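47 KDA membrane antigen (Treponema pallidum, PDB 1O75) binds penicillin and shows zinc-dependent carboxypeptidase activity on synthetic depsipeptides, and is possibly a D,D-carboxypeptidase that may lower peptidoglycan cross-linking in this spirochaete. Local coordinates at residues K190-L193 / S197-A200; V363-D368 / K372-Q377; P99-M104 / E143-T148; R259-G264 / T270-S275; L235-A238 / E242-H245. The protein carries 2 engineered substitutions. All blocks are in the same frame, centred on the assembly; numbering follows the deposited sequence.

Contact 1. Residues K190-L193 / S197-A200; sequences KTML and SFSA
Thr191 and Ser199 are joined twice, once backbone to backbone and once backbone to hydroxyl. Ser199 N gives its hydrogen to Thr191 O at 2.7 Å, and Thr191 N reaches the side-chain oxygen Ser199 OG at 2.9 Å with an N-H...O angle of 162°. With chi1 at 79°, OG sits between the backbone N and the carbonyl carbon of Ser199, a rotation that lets it stand in for a main-chain acceptor while it donates to Ala200 O. A third bond, Leu193 N to Ser197 O at 2.7 Å, frames the antiparallel non-hydrogen-bonded pair Met192-Phe198. The one charged group, Lys190 NZ, meets Ser199 O at 2.8 Å and shares a water with Phe198 O. Apolar packing follows from the pairing: Met192 CG lies over one Phe198 ring face, 4.0 Å from the centroid and offset toward the rim, whereas Met192 SD approaches obliquely as a Met-aromatic contact. On the other side of the hairpin, Leu193 CD1 rests 3.6 Å from Ser199 N. Strand 190-194 also pairs with strand 143-163 through Pro159 and Ala161, and Met192 packs on helix 167-173, while Lys190 NZ bridges to Glu24 at the end of helix 17-25.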
# COMPACT_ATOMS: atom_id res chain seq x y z
N LYS B 190 24.50 8.32 24.81
CA LYS B 190 25.64 7.41 24.89
C LYS B 190 26.84 8.26 25.31
O LYS B 190 27.04 9.36 24.78
CB LYS B 190 25.94 6.75 23.54
CG LYS B 190 24.86 5.77 23.06
CD LYS B 190 25.14 5.40 21.62
CE LYS B 190 25.09 3.93 21.36
NZ LYS B 190 26.17 3.18 22.00
N THR B 191 27.65 7.75 26.23
CA THR B 191 28.80 8.51 26.73
C THR B 191 30.12 8.12 26.07
O THR B 191 30.47 6.94 25.98
CB THR B 191 28.87 8.35 28.27
OG1 THR B 191 27.66 8.87 28.83
CG2 THR B 191 30.09 9.11 28.86
N MET B 192 30.85 9.11 25.57
CA MET B 192 32.12 8.81 24.94
C MET B 192 33.04 8.34 26.06
O MET B 192 33.20 9.05 27.05
CB MET B 192 32.69 10.06 24.26
CG MET B 192 33.85 9.76 23.35
SD MET B 192 34.29 11.19 22.32
CE MET B 192 35.40 10.43 21.19
N LEU B 193 33.59 7.14 25.92
CA LEU B 193 34.45 6.53 26.94
C LEU B 193 35.93 6.74 26.68
O LEU B 193 36.72 6.92 27.61
CB LEU B 193 34.18 5.03 27.04
CG LEU B 193 32.74 4.65 27.42
CD1 LEU B 193 32.50 3.17 27.19
CD2 LEU B 193 32.50 5.04 28.86
N SER B 197 35.53 5.22 21.43
CA SER B 197 34.49 4.30 21.91
C SER B 197 33.41 5.00 22.72
O SER B 197 33.70 5.97 23.45
CB SER B 197 35.12 3.18 22.75
OG SER B 197 35.48 3.62 24.05
N PHE B 198 32.17 4.53 22.59
CA PHE B 198 31.05 5.10 23.32
C PHE B 198 30.32 4.02 24.10
O PHE B 198 30.30 2.86 23.70
CB PHE B 198 30.07 5.78 22.35
CG PHE B 198 30.65 6.95 21.60
CD1 PHE B 198 31.53 6.75 20.54
CD2 PHE B 198 30.33 8.26 21.98
CE1 PHE B 198 32.08 7.85 19.85
CE2 PHE B 198 30.87 9.35 21.31
CZ PHE B 198 31.75 9.14 20.23
N SER B 199 29.73 4.42 25.21
CA SER B 199 29.01 3.52 26.09
C SER B 199 27.64 3.11 25.57
O SER B 199 27.15 3.66 24.58
CB SER B 199 28.79 4.20 27.43
OG SER B 199 27.70 5.11 27.33
N ALA B 200 27.03 2.15 26.28
CA ALA B 200 25.68 1.73 25.97
C ALA B 200 24.83 2.96 26.26
O ALA B 200 25.19 3.77 27.13
CB ALA B 200 25.24 0.58 26.90
O HOH W 1 28.65 2.15 21.66

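Contact 2. Residues V363-D368 / K372-Q377; sequences VDVFAD and KLVSDQ
Asp364 OD1 accepts the backbone N-H of Asp376 at 2.7 Å, nearly along its C-O axis and almost straight, with an N-H...O angle of 169°. This matters because the main-chain alternative fails: Val363 O lies near Asp376 N but at a poor angle, and takes Gln377 N instead at 2.9 Å. Val363 N completes that pair with a bond to Gln377 O. Asp376 and Gln377 thus both face Val363, a G1 beta bulge in which the carboxylate serves the extra N-H. A classic bulge follows on the same edge, where Val365 O is gripped by two donors, Leu373 N at 2.8 Å nearly head-on and Val374 N at 3.2 Å on a lone pair; Val365 N in turn donates to Val374 O. The second carboxylate oxygen, Asp364 OD2, has a weak salt bridge to Lys372 NZ at 3.4 Å and a further one to Arg401, which also holds Asp376 OD1. Sharing one guanidinium probably offsets the repulsion between these two aspartates. Val365 and Val374 lie side by side, CB to CB 3.7 Å, while Lys372 CG runs beside Phe366 CB at 4.0 Å. Strand 372-378 is an outermost strand of a four-stranded antiparallel sheet; strand 362-367 pairs on with strand 396-401, where Val363 touches Val400 and Phe366 touches Thr397, and Leu373 packs on Phe225 of the second subunit.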
# COMPACT_ATOMS: atom_id res chain seq x y z
N VAL B 363 -4.99 -20.41 2.67
CA VAL B 363 -4.16 -20.13 1.51
C VAL B 363 -4.59 -18.89 0.73
O VAL B 363 -5.72 -18.41 0.84
CB VAL B 363 -4.16 -21.31 0.51
CG1 VAL B 363 -3.81 -22.61 1.21
CG2 VAL B 363 -5.51 -21.40 -0.19
N ASP B 364 -3.64 -18.38 -0.05
CA ASP B 364 -3.87 -17.27 -0.96
C ASP B 364 -3.44 -17.89 -2.28
O ASP B 364 -2.63 -18.83 -2.28
CB ASP B 364 -2.97 -16.06 -0.66
CG ASP B 364 -3.32 -15.34 0.63
OD1 ASP B 364 -4.49 -15.38 1.06
OD2 ASP B 364 -2.41 -14.71 1.21
N VAL B 365 -3.97 -17.41 -3.39
CA VAL B 365 -3.56 -17.92 -4.69
C VAL B 365 -3.57 -16.76 -5.65
O VAL B 365 -4.58 -16.06 -5.76
CB VAL B 365 -4.50 -19.01 -5.22
CG1 VAL B 365 -4.00 -19.48 -6.58
CG2 VAL B 365 -4.57 -20.18 -4.24
N PHE B 366 -2.45 -16.54 -6.33
CA PHE B 366 -2.35 -15.43 -7.26
C PHE B 366 -1.29 -15.67 -8.31
O PHE B 366 -0.26 -16.27 -8.03
CB PHE B 366 -2.06 -14.13 -6.49
CG PHE B 366 -0.79 -14.18 -5.68
CD1 PHE B 366 0.44 -13.84 -6.25
CD2 PHE B 366 -0.82 -14.56 -4.34
CE1 PHE B 366 1.62 -13.88 -5.50
CE2 PHE B 366 0.36 -14.60 -3.58
CZ PHE B 366 1.58 -14.26 -4.16
N ALA B 367 -1.55 -15.20 -9.53
CA ALA B 367 -0.59 -15.34 -10.61
C ALA B 367 0.47 -14.27 -10.38
O ALA B 367 0.16 -13.17 -9.93
CB ALA B 367 -1.27 -15.14 -11.95
N ASP B 368 1.72 -14.61 -10.68
CA ASP B 368 2.88 -13.73 -10.48
C ASP B 368 2.58 -12.27 -10.14
O ASP B 368 2.63 -11.88 -8.97
CB ASP B 368 3.82 -13.81 -11.70
CG ASP B 368 4.35 -15.24 -11.94
OD1 ASP B 368 4.61 -15.97 -10.96
OD2 ASP B 368 4.50 -15.62 -13.13
N LYS B 372 -5.09 -11.28 -6.31
CA LYS B 372 -5.37 -12.60 -5.76
C LYS B 372 -6.69 -13.16 -6.27
O LYS B 372 -7.69 -12.44 -6.35
CB LYS B 372 -5.43 -12.56 -4.23
CG LYS B 372 -4.09 -12.33 -3.55
CD LYS B 372 -4.27 -12.17 -2.04
CE LYS B 372 -2.93 -11.87 -1.37
NZ LYS B 372 -3.09 -11.54 0.09
N LEU B 373 -6.69 -14.44 -6.62
CA LEU B 373 -7.90 -15.11 -7.08
C LEU B 373 -8.55 -15.71 -5.84
O LEU B 373 -9.77 -15.80 -5.73
CB LEU B 373 -7.58 -16.23 -8.06
CG LEU B 373 -6.78 -15.91 -9.33
CD1 LEU B 373 -6.91 -17.10 -10.28
CD2 LEU B 373 -7.30 -14.65 -10.00
N VAL B 374 -7.69 -16.10 -4.90
CA VAL B 374 -8.11 -16.71 -3.64
C VAL B 374 -7.46 -15.97 -2.48
O VAL B 374 -6.24 -15.81 -2.45
CB VAL B 374 -7.68 -18.20 -3.62
CG1 VAL B 374 -7.98 -18.82 -2.27
CG2 VAL B 374 -8.39 -18.96 -4.73
N SER B 375 -8.26 -15.50 -1.53
CA SER B 375 -7.73 -14.79 -0.37
C SER B 375 -8.12 -15.44 0.94
O SER B 375 -9.31 -15.57 1.25
CB SER B 375 -8.21 -13.34 -0.33
OG SER B 375 -7.46 -12.53 -1.21
N ASP B 376 -7.11 -15.86 1.70
CA ASP B 376 -7.31 -16.48 3.00
C ASP B 376 -8.42 -17.53 3.03
O ASP B 376 -9.31 -17.46 3.87
CB ASP B 376 -7.61 -15.39 4.03
CG ASP B 376 -7.35 -15.86 5.44
OD1 ASP B 376 -6.30 -16.49 5.65
OD2 ASP B 376 -8.20 -15.59 6.32
N GLN B 377 -8.36 -18.49 2.12
CA GLN B 377 -9.37 -19.54 2.08
C GLN B 377 -8.95 -20.74 2.91
O GLN B 377 -7.89 -21.32 2.69
CB GLN B 377 -9.62 -19.99 0.63
CG GLN B 377 -10.44 -19.02 -0.17
CD GLN B 377 -11.76 -18.69 0.50
OE1 GLN B 377 -12.57 -19.58 0.77
NE2 GLN B 377 -11.97 -17.41 0.78

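Contact 3. Residues P99-M104 / E143-T148; sequences PSVTKM and EEYKIT
Val101 O is the polar atom nearest the Tyr145 ring: it lies in the ring plane at the edge, 3.9 Å from Tyr145 CE1, and no hydrogen bond links the two segments. The contact is made by one aromatic ring against a strand. Lys103 CB stands over the centre of one ring face, 3.8 Å from the centroid and only 7° off the normal, the geometry of a CH-pi contact. Beyond CB the lysine chain bends at chi2, 73°, and again at chi3, and this folds it back along the ring so that Lys103 CE comes 3.6 Å from Tyr145 OH. Its end then leads away from the tyrosine strand. Val101 adds an apolar touch, CG1 to Tyr145 CE1 at 4.2 Å, so side chains two residues apart on one strand meet the ring at its face and at its edge. The axes of strands 101-104 and 143-148 pass 7.9 Å apart at 80°, which fits two strands crossing face to face and not pairing side by side. Each strand instead bonds to strand 69-85, Val101 through Lys77 and Lys146 through Glu76, while Tyr145 also pairs with Phe138 and packs against Val140 of strand 137-140.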
# COMPACT_ATOMS: atom_id res chain seq x y z
N PRO B 99 28.14 2.34 -18.40
CA PRO B 99 28.70 1.72 -17.19
C PRO B 99 30.17 2.04 -16.88
O PRO B 99 30.59 1.93 -15.72
CB PRO B 99 28.50 0.23 -17.44
CG PRO B 99 27.33 0.18 -18.37
CD PRO B 99 27.61 1.32 -19.32
N SER B 100 30.94 2.46 -17.88
CA SER B 100 32.36 2.75 -17.66
C SER B 100 32.63 4.11 -17.02
O SER B 100 33.75 4.39 -16.60
CB SER B 100 33.13 2.65 -18.98
OG SER B 100 32.77 3.68 -19.88
N VAL B 101 31.62 4.96 -16.95
CA VAL B 101 31.83 6.27 -16.35
C VAL B 101 30.97 6.36 -15.09
O VAL B 101 29.75 6.53 -15.18
CB VAL B 101 31.49 7.40 -17.34
CG1 VAL B 101 31.76 8.76 -16.70
CG2 VAL B 101 32.32 7.25 -18.61
N THR B 102 31.60 6.23 -13.93
CA THR B 102 30.86 6.29 -12.68
C THR B 102 31.35 7.40 -11.77
O THR B 102 32.42 7.97 -11.95
CB THR B 102 30.96 4.96 -11.93
OG1 THR B 102 32.32 4.72 -11.55
CG2 THR B 102 30.49 3.81 -12.82
N LYS B 103 30.54 7.72 -10.77
CA LYS B 103 30.88 8.75 -9.82
C LYS B 103 30.27 8.32 -8.49
O LYS B 103 29.20 7.71 -8.46
CB LYS B 103 30.27 10.08 -10.28
CG LYS B 103 30.77 11.28 -9.51
CD LYS B 103 32.22 11.64 -9.89
CE LYS B 103 32.31 12.19 -11.31
NZ LYS B 103 33.65 12.82 -11.61
N MET B 104 30.96 8.64 -7.40
CA MET B 104 30.47 8.31 -6.07
C MET B 104 30.43 9.59 -5.26
O MET B 104 31.40 10.33 -5.22
CB MET B 104 31.39 7.29 -5.39
CG MET B 104 30.85 6.77 -4.05
SD MET B 104 31.91 5.52 -3.30
CE MET B 104 31.57 4.11 -4.34
N GLU B 143 26.51 17.15 -14.62
CA GLU B 143 26.31 15.89 -15.34
C GLU B 143 25.46 14.98 -14.44
O GLU B 143 25.58 15.03 -13.22
CB GLU B 143 27.63 15.20 -15.66
CG GLU B 143 28.34 15.75 -16.87
CD GLU B 143 29.30 14.73 -17.46
OE1 GLU B 143 28.82 13.79 -18.15
OE2 GLU B 143 30.53 14.86 -17.23
N GLU B 144 24.63 14.15 -15.05
CA GLU B 144 23.73 13.27 -14.31
C GLU B 144 24.17 11.81 -14.33
O GLU B 144 24.67 11.30 -15.34
CB GLU B 144 22.31 13.40 -14.89
CG GLU B 144 21.22 12.66 -14.12
CD GLU B 144 19.85 12.77 -14.79
OE1 GLU B 144 19.79 13.28 -15.92
OE2 GLU B 144 18.85 12.35 -14.18
N TYR B 145 23.98 11.14 -13.20
CA TYR B 145 24.35 9.74 -13.05
C TYR B 145 23.19 8.96 -12.46
O TYR B 145 22.58 9.42 -11.51
CB TYR B 145 25.56 9.63 -12.12
CG TYR B 145 26.82 10.25 -12.68
CD1 TYR B 145 27.69 9.51 -13.47
CD2 TYR B 145 27.12 11.60 -12.43
CE1 TYR B 145 28.84 10.09 -14.01
CE2 TYR B 145 28.26 12.18 -12.97
CZ TYR B 145 29.11 11.42 -13.75
OH TYR B 145 30.24 12.00 -14.29
N LYS B 146 22.90 7.80 -13.02
CA LYS B 146 21.82 6.95 -12.53
C LYS B 146 22.35 6.11 -11.35
O LYS B 146 23.32 5.36 -11.50
CB LYS B 146 21.36 6.00 -13.64
CG LYS B 146 20.31 4.97 -13.22
CD LYS B 146 19.94 4.09 -14.40
CE LYS B 146 19.62 2.66 -14.02
NZ LYS B 146 18.15 2.39 -13.96
N ILE B 147 21.71 6.26 -10.20
CA ILE B 147 22.11 5.52 -8.99
C ILE B 147 22.13 4.02 -9.22
O ILE B 147 21.18 3.45 -9.77
CB ILE B 147 21.16 5.86 -7.82
CG1 ILE B 147 21.37 7.33 -7.43
CG2 ILE B 147 21.42 4.90 -6.62
CD1 ILE B 147 20.34 7.89 -6.46
N THR B 148 23.22 3.36 -8.85
CA THR B 148 23.29 1.91 -9.00
C THR B 148 23.63 1.18 -7.69
O THR B 148 23.32 -0.01 -7.53
CB THR B 148 24.33 1.48 -10.05
OG1 THR B 148 25.61 2.01 -9.67
CG2 THR B 148 23.93 1.98 -11.43

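Contact 4. Residues R259-G264 / T270-S275; sequences RYDYYG and TNLMAS. With XE (xenon), chain F.
A beta hairpin with a classic bulge joins strand 255-262 to strand 274-276, and the bulge falls opposite Tyr262. Tyr262 O accepts Met273 N at 2.7 Å and, more weakly, Ala274 N at 3.3 Å, so two consecutive residues face one. Tyr262 N answers with a nearly straight bond to Ala274 O at 2.8 Å, its angle 173°. Beside this pair, Asp261 and Ser275 form a non-hydrogen-bonded pair whose side chains meet: Ser275 OG donates to Asp261 OD1 at 2.6 Å. The same oxygen takes Arg259 NE at 2.9 Å on its syn side as a salt bridge, and the extended arginine chain, chi1 -179°, carries the guanidinium alongside Ser275. Two donors therefore hold this carboxylate, which would probably favour its charged form. Toward the loop, Leu272 CA lies over one face of the Tyr263 ring, 4.0 Å from the centroid, and Leu272 CD1 reaches 3.7 Å from Tyr263 CE1. A water bridges Tyr263 O and Asn271 O. Tyr260, turned from the hairpin partner, puts a ring face against xenon, with CZ 3.5 Å away; its hydroxyl bonds Gly297 O. Cys296, Gly297 and Phe331 complete that xenon pocket. The hairpin gives its four-stranded antiparallel sheet an outermost strand, 274-276, and Tyr260 contributes to a xenon pocket between this sheet and the one holding strand 293-298.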
# COMPACT_ATOMS: atom_id res chain seq x y z
N ARG B 259 16.81 -2.58 18.34
CA ARG B 259 17.52 -3.62 19.07
C ARG B 259 16.63 -4.86 19.07
O ARG B 259 15.41 -4.75 19.27
CB ARG B 259 17.76 -3.20 20.51
CG ARG B 259 18.54 -4.26 21.33
CD ARG B 259 18.48 -3.92 22.83
NE ARG B 259 19.21 -4.89 23.64
CZ ARG B 259 20.45 -4.69 24.07
NH1 ARG B 259 21.09 -3.57 23.77
NH2 ARG B 259 21.06 -5.62 24.81
N TYR B 260 17.20 -6.02 18.82
CA TYR B 260 16.41 -7.26 18.89
C TYR B 260 16.84 -8.00 20.18
O TYR B 260 18.04 -8.26 20.35
CB TYR B 260 16.71 -8.20 17.71
CG TYR B 260 16.27 -7.72 16.33
CD1 TYR B 260 15.42 -6.61 16.18
CD2 TYR B 260 16.68 -8.39 15.17
CE1 TYR B 260 15.00 -6.17 14.91
CE2 TYR B 260 16.26 -7.97 13.88
CZ TYR B 260 15.42 -6.86 13.77
OH TYR B 260 15.00 -6.45 12.52
N ASP B 261 15.90 -8.33 21.07
CA ASP B 261 16.23 -9.15 22.25
C ASP B 261 15.49 -10.47 21.98
O ASP B 261 14.29 -10.47 21.69
CB ASP B 261 15.73 -8.53 23.56
CG ASP B 261 16.55 -7.34 23.99
OD1 ASP B 261 17.78 -7.35 23.82
OD2 ASP B 261 15.96 -6.39 24.52
N TYR B 262 16.22 -11.58 22.10
CA TYR B 262 15.69 -12.92 21.81
C TYR B 262 15.50 -13.76 23.07
O TYR B 262 16.45 -13.95 23.84
CB TYR B 262 16.68 -13.61 20.87
CG TYR B 262 16.31 -15.01 20.43
CD1 TYR B 262 15.01 -15.32 20.04
CD2 TYR B 262 17.29 -16.01 20.32
CE1 TYR B 262 14.69 -16.59 19.55
CE2 TYR B 262 16.98 -17.29 19.84
CZ TYR B 262 15.68 -17.56 19.46
OH TYR B 262 15.34 -18.82 18.98
N TYR B 263 14.28 -14.26 23.25
CA TYR B 263 13.94 -15.06 24.41
C TYR B 263 13.76 -16.54 24.11
O TYR B 263 13.20 -17.30 24.92
CB TYR B 263 12.67 -14.48 25.06
CG TYR B 263 12.95 -13.20 25.83
CD1 TYR B 263 13.11 -11.97 25.18
CD2 TYR B 263 13.12 -13.23 27.22
CE1 TYR B 263 13.44 -10.79 25.90
CE2 TYR B 263 13.46 -12.07 27.95
CZ TYR B 263 13.63 -10.86 27.29
OH TYR B 263 14.05 -9.75 28.02
N GLY B 264 14.28 -16.97 22.96
CA GLY B 264 14.17 -18.37 22.59
C GLY B 264 12.72 -18.84 22.60
O GLY B 264 11.84 -18.16 22.06
N THR B 270 10.97 -14.09 30.16
CA THR B 270 11.70 -14.05 31.40
C THR B 270 13.19 -14.33 31.23
O THR B 270 14.02 -13.67 31.84
CB THR B 270 11.09 -15.07 32.40
OG1 THR B 270 9.73 -14.68 32.67
CG2 THR B 270 11.89 -15.09 33.72
N ASN B 271 13.54 -15.29 30.38
CA ASN B 271 14.93 -15.66 30.19
C ASN B 271 15.56 -15.15 28.88
O ASN B 271 15.48 -15.81 27.84
CB ASN B 271 15.04 -17.17 30.28
CG ASN B 271 14.44 -17.72 31.60
OD1 ASN B 271 13.30 -18.19 31.64
ND2 ASN B 271 15.20 -17.60 32.65
N LEU B 272 16.19 -13.99 28.94
CA LEU B 272 16.80 -13.40 27.75
C LEU B 272 17.95 -14.31 27.28
O LEU B 272 18.85 -14.65 28.06
CB LEU B 272 17.32 -12.01 28.08
CG LEU B 272 18.08 -11.29 26.96
CD1 LEU B 272 17.12 -10.93 25.82
CD2 LEU B 272 18.74 -10.07 27.55
N MET B 273 17.92 -14.69 26.01
CA MET B 273 18.95 -15.56 25.46
C MET B 273 20.07 -14.83 24.74
O MET B 273 21.21 -15.28 24.75
CB MET B 273 18.31 -16.59 24.54
CG MET B 273 17.49 -17.64 25.29
SD MET B 273 18.50 -18.58 26.47
CE MET B 273 19.90 -19.01 25.39
N ALA B 274 19.74 -13.71 24.10
CA ALA B 274 20.74 -12.91 23.40
C ALA B 274 20.13 -11.60 22.87
O ALA B 274 18.91 -11.48 22.78
CB ALA B 274 21.32 -13.72 22.24
N SER B 275 21.01 -10.64 22.53
CA SER B 275 20.61 -9.35 21.97
C SER B 275 21.39 -9.13 20.68
O SER B 275 22.56 -9.50 20.58
CB SER B 275 20.92 -8.22 22.96
OG SER B 275 20.12 -8.35 24.12
XE XE F . 12.59 -8.97 13.47
O HOH W 2 14.94 -18.42 27.00

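Contact 5. Residues L235-A238 / E242-H245; sequences LKRA and ELSH
Leu243 wedges its side chain against the end of strand 229-237, and the closest packing comes from its CD1 branch and CG. Leu243 CD1 sits 3.6 Å from Leu235 O and 3.9 Å from Leu235 CB, while Leu243 CG lies 3.9 Å from Lys236 CA. The other branch, CD2, is 4.1 Å from Arg237 N. With CG anti to the carbonyl carbon, chi1 -67°, the isobutyl group swings back toward the strand although its CB starts off at an angle to it. Leu212 and Pro292 meet the same leucine, placing this side in the interior. The other side is loose: no direct hydrogen bond crosses, and one water bridges the two backbones, donating to Leu235 O at 2.7 Å and accepting Leu243 N at 2.9 Å. The Lys236 end leads away, and Arg237 turns its guanidinium to Asp239 and Glu247. Glu242 points outward, where its carboxylate bonds His245 of the second subunit, with the reciprocal bond from His245 to Glu242 of that subunit. The segments form a beta-alpha connection, with a buried leucine packed on the strand end and Ser244 as N-cap of helix 245-252, its OG bonded to Glu247 N.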
# COMPACT_ATOMS: atom_id res chain seq x y z
N LEU B 235 2.18 2.12 14.15
CA LEU B 235 2.30 3.05 15.27
C LEU B 235 1.13 4.01 15.49
O LEU B 235 0.38 4.31 14.56
CB LEU B 235 3.58 3.87 15.07
CG LEU B 235 4.86 3.05 14.91
CD1 LEU B 235 5.97 3.94 14.40
CD2 LEU B 235 5.28 2.43 16.25
N LYS B 236 0.97 4.48 16.73
CA LYS B 236 -0.05 5.48 17.05
C LYS B 236 0.52 6.36 18.15
O LYS B 236 1.59 6.07 18.70
CB LYS B 236 -1.39 4.83 17.47
CG LYS B 236 -1.36 4.09 18.80
CD LYS B 236 -2.72 3.43 19.09
CE LYS B 236 -2.76 2.84 20.51
NZ LYS B 236 -4.07 2.18 20.77
N ARG B 237 -0.17 7.45 18.47
CA ARG B 237 0.32 8.35 19.48
C ARG B 237 0.04 7.80 20.87
O ARG B 237 -0.93 7.05 21.07
CB ARG B 237 -0.32 9.73 19.32
CG ARG B 237 0.65 10.88 19.57
CD ARG B 237 0.09 12.23 19.10
NE ARG B 237 -1.12 12.58 19.85
CZ ARG B 237 -1.89 13.62 19.57
NH1 ARG B 237 -1.57 14.42 18.56
NH2 ARG B 237 -2.98 13.86 20.29
N ALA B 238 0.89 8.18 21.82
CA ALA B 238 0.77 7.69 23.19
C ALA B 238 -0.63 7.85 23.78
O ALA B 238 -1.10 6.99 24.51
CB ALA B 238 1.83 8.39 24.10
N GLU B 242 -4.66 8.57 16.40
CA GLU B 242 -4.07 8.09 15.16
C GLU B 242 -3.08 9.17 14.72
O GLU B 242 -3.35 10.37 14.87
CB GLU B 242 -5.20 7.88 14.15
CG GLU B 242 -4.85 7.98 12.69
CD GLU B 242 -6.11 7.87 11.84
OE1 GLU B 242 -6.53 6.74 11.53
OE2 GLU B 242 -6.69 8.92 11.53
N LEU B 243 -1.94 8.76 14.20
CA LEU B 243 -0.92 9.71 13.77
C LEU B 243 -1.29 10.36 12.44
O LEU B 243 -1.85 9.71 11.55
CB LEU B 243 0.42 9.00 13.58
CG LEU B 243 1.12 8.44 14.82
CD1 LEU B 243 2.17 7.41 14.42
CD2 LEU B 243 1.75 9.59 15.61
N SER B 244 -0.95 11.64 12.32
CA SER B 244 -1.14 12.40 11.09
C SER B 244 0.10 12.06 10.24
O SER B 244 1.09 11.55 10.78
CB SER B 244 -1.16 13.90 11.38
OG SER B 244 0.13 14.36 11.79
N HIS B 245 0.06 12.35 8.94
CA HIS B 245 1.20 12.07 8.06
C HIS B 245 2.40 12.83 8.62
O HIS B 245 3.51 12.30 8.70
CB HIS B 245 0.87 12.54 6.62
CG HIS B 245 1.86 12.09 5.58
ND1 HIS B 245 1.92 12.67 4.33
CD2 HIS B 245 2.79 11.11 5.58
CE1 HIS B 245 2.85 12.06 3.60
NE2 HIS B 245 3.39 11.11 4.34
O HOH W 3 -1.74 5.83 13.99

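From the N terminus, contact 3 comes first and spans the longest interval, 38 residues between its segments, bringing strand 101-114 across strand 143-163. The later contacts are local and follow in series, none enclosing or crossing another: contact 1 closes the hairpin 190-194/197-198, whose first strand pairs in parallel with strand 143-163, contact 5 the turn from strand 229-237 into helix 245-252, contact 4 the hairpin 255-262/274-276, and contact 2 the hairpin 362-367/372-378. Contacts 1 and 3 reach the same mixed sheet, with centres about 38 Å apart; contacts 5, 4 and 2 each belong to a different four-stranded antiparallel sheet. Contacts 1 and 4 approach to about 7 Å between nearest atoms without touching, and contacts 2, 3 and 5 also meet the second subunit.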